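Local structure of OBody AM2EP06 (Pyrobaculum aerophilum, 4GN4) at residues A[84-89]-A[94-99]. The protein is an OBody, an engineered binding protein built on an OB-fold anticodon-binding domain, that probably recognises a partner protein through its beta-barrel face. Residues are numbered along the deposited sequence; the frame is centred on the assembly and turned at random.
Sequences EASEQY and GVEIFP
Glu-84 and Glu-96 form an antiparallel hydrogen-bonded pair at the loop end of the beta hairpin made by strands 76-85 and 95-99 of the OB-fold barrel. Glu-84 N reaches Glu-96 O at 2.9 Å, and the return bond from Glu-96 N to Glu-84 O is nearly straight. Next along, Ala-85 and Val-95 make a non-hydrogen-bonded pair, with Val-95 CA 3.4 Å from Glu-84 O. The ladder then frays: Ser-86 N still reaches Gly-94 O, but at a bent N-H...O angle of 134° and from well above the carbonyl plane.

Beyond the strand, side chains take over the bridging. Gln-88 folds back at chi2 (-51°), laying CG against Val-95 O and turning its amide toward the carboxylate of Glu-96. NE2 gives one N-H to Glu-96 OE1 at 2.8 Å, from above the carboxylate plane, and the other to Ser-86 O at 2.7 Å; both acceptors lie close to the amide plane, which fixes its rotation. Replacing Gln-88 by an alanine removes the amide, which would probably leave Glu-96 OE1 and Ser-86 O without their common donor and the loop less firmly tied to strand 95-99. On the same sheet face, Glu-84 CB makes a CH-pi contact over one face of the Phe-98 ring, 4.0 Å from its centroid. With CG anti to the backbone N (chi1 162°), the rest of the chain continues along the CE2-CZ edge.

Outside the hairpin, Tyr-54 OH of strand 51-56 is hydrogen-bonded to Gln-88 OE1, and a basic side chain of another protein's chain forms a salt bridge with Glu-96 OE2, placing this face at the binding interface. Val-95 and Ala-85, facing the other way, pack on Pro-15, while Ile-97 links strand 95-99 to strands 51-56 and 21-33.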
# COMPACT_ATOMS: atom_id res chain seq x y z
N GLU A 84 5.05 -7.73 13.11
CA GLU A 84 3.78 -7.14 13.52
C GLU A 84 2.64 -8.06 13.10
O GLU A 84 2.54 -8.33 11.91
CB GLU A 84 3.60 -5.80 12.79
CG GLU A 84 2.14 -5.28 12.78
CD GLU A 84 1.74 -4.42 13.97
OE1 GLU A 84 2.56 -4.25 14.92
OE2 GLU A 84 0.58 -3.88 13.95
N ALA A 85 1.80 -8.52 14.02
CA ALA A 85 0.69 -9.38 13.69
C ALA A 85 -0.42 -8.50 13.11
O ALA A 85 -0.98 -7.74 13.84
CB ALA A 85 0.11 -10.09 15.00
N SER A 86 -0.78 -8.64 11.85
CA SER A 86 -1.90 -7.85 11.35
C SER A 86 -2.48 -8.51 10.11
O SER A 86 -1.72 -9.06 9.30
CB SER A 86 -1.47 -6.42 11.03
OG SER A 86 -0.83 -6.39 9.78
N GLU A 87 -3.80 -8.40 9.95
CA GLU A 87 -4.51 -8.94 8.77
C GLU A 87 -3.86 -8.57 7.45
O GLU A 87 -3.59 -7.40 7.19
CB GLU A 87 -6.01 -8.57 8.75
CG GLU A 87 -6.35 -7.09 8.99
CD GLU A 87 -7.84 -6.76 8.67
OE1 GLU A 87 -8.40 -7.36 7.73
OE2 GLU A 87 -8.45 -5.93 9.37
N GLN A 88 -3.60 -9.58 6.61
CA GLN A 88 -3.06 -9.32 5.29
C GLN A 88 -4.15 -9.58 4.23
O GLN A 88 -5.09 -10.38 4.47
CB GLN A 88 -1.82 -10.21 5.03
CG GLN A 88 -0.61 -9.90 5.99
CD GLN A 88 -0.26 -8.42 6.04
OE1 GLN A 88 0.11 -7.83 5.02
NE2 GLN A 88 -0.43 -7.79 7.23
N TYR A 89 -4.02 -8.90 3.09
CA TYR A 89 -4.90 -9.14 1.94
C TYR A 89 -4.66 -10.57 1.37
O TYR A 89 -3.49 -10.94 1.10
CB TYR A 89 -4.66 -8.12 0.83
CG TYR A 89 -5.46 -8.53 -0.38
CD1 TYR A 89 -4.82 -9.09 -1.51
CD2 TYR A 89 -6.85 -8.43 -0.38
CE1 TYR A 89 -5.56 -9.50 -2.61
CE2 TYR A 89 -7.59 -8.85 -1.48
CZ TYR A 89 -6.94 -9.39 -2.59
OH TYR A 89 -7.66 -9.81 -3.68
N GLY A 94 -1.27 -13.40 8.40
CA GLY A 94 -1.48 -12.38 9.44
C GLY A 94 -0.20 -11.76 9.97
O GLY A 94 -0.16 -11.40 11.12
N VAL A 95 0.84 -11.58 9.15
CA VAL A 95 2.06 -10.91 9.68
C VAL A 95 2.66 -9.95 8.62
O VAL A 95 2.49 -10.12 7.40
CB VAL A 95 3.18 -11.93 10.09
CG1 VAL A 95 2.84 -12.76 11.26
CG2 VAL A 95 3.54 -12.82 8.82
N GLU A 96 3.33 -8.94 9.12
CA GLU A 96 4.22 -8.10 8.33
C GLU A 96 5.49 -7.83 9.12
O GLU A 96 5.56 -8.13 10.33
CB GLU A 96 3.51 -6.81 7.82
CG GLU A 96 2.59 -6.29 8.80
CD GLU A 96 1.58 -5.19 8.36
OE1 GLU A 96 0.67 -5.28 7.49
OE2 GLU A 96 1.59 -4.25 9.14
N ILE A 97 6.50 -7.28 8.46
CA ILE A 97 7.75 -6.98 9.09
C ILE A 97 8.00 -5.49 8.83
O ILE A 97 7.92 -5.00 7.71
CB ILE A 97 8.90 -7.82 8.53
CG1 ILE A 97 8.74 -9.27 8.98
CG2 ILE A 97 10.27 -7.21 9.05
CD1 ILE A 97 9.88 -10.19 8.34
N PHE A 98 8.25 -4.76 9.92
CA PHE A 98 8.64 -3.36 9.83
C PHE A 98 10.19 -3.35 9.89
O PHE A 98 10.75 -3.63 10.96
CB PHE A 98 8.09 -2.65 11.08
CG PHE A 98 6.56 -2.59 11.14
CD1 PHE A 98 5.84 -2.65 9.98
CD2 PHE A 98 5.87 -2.45 12.40
CE1 PHE A 98 4.43 -2.55 9.97
CE2 PHE A 98 4.43 -2.33 12.42
CZ PHE A 98 3.72 -2.40 11.18
N PRO A 99 10.86 -2.97 8.79
CA PRO A 99 12.32 -3.20 8.65
C PRO A 99 13.15 -2.14 9.35
O PRO A 99 12.77 -0.97 9.41
CB PRO A 99 12.55 -3.12 7.13
CG PRO A 99 11.48 -2.13 6.64
CD PRO A 99 10.27 -2.48 7.52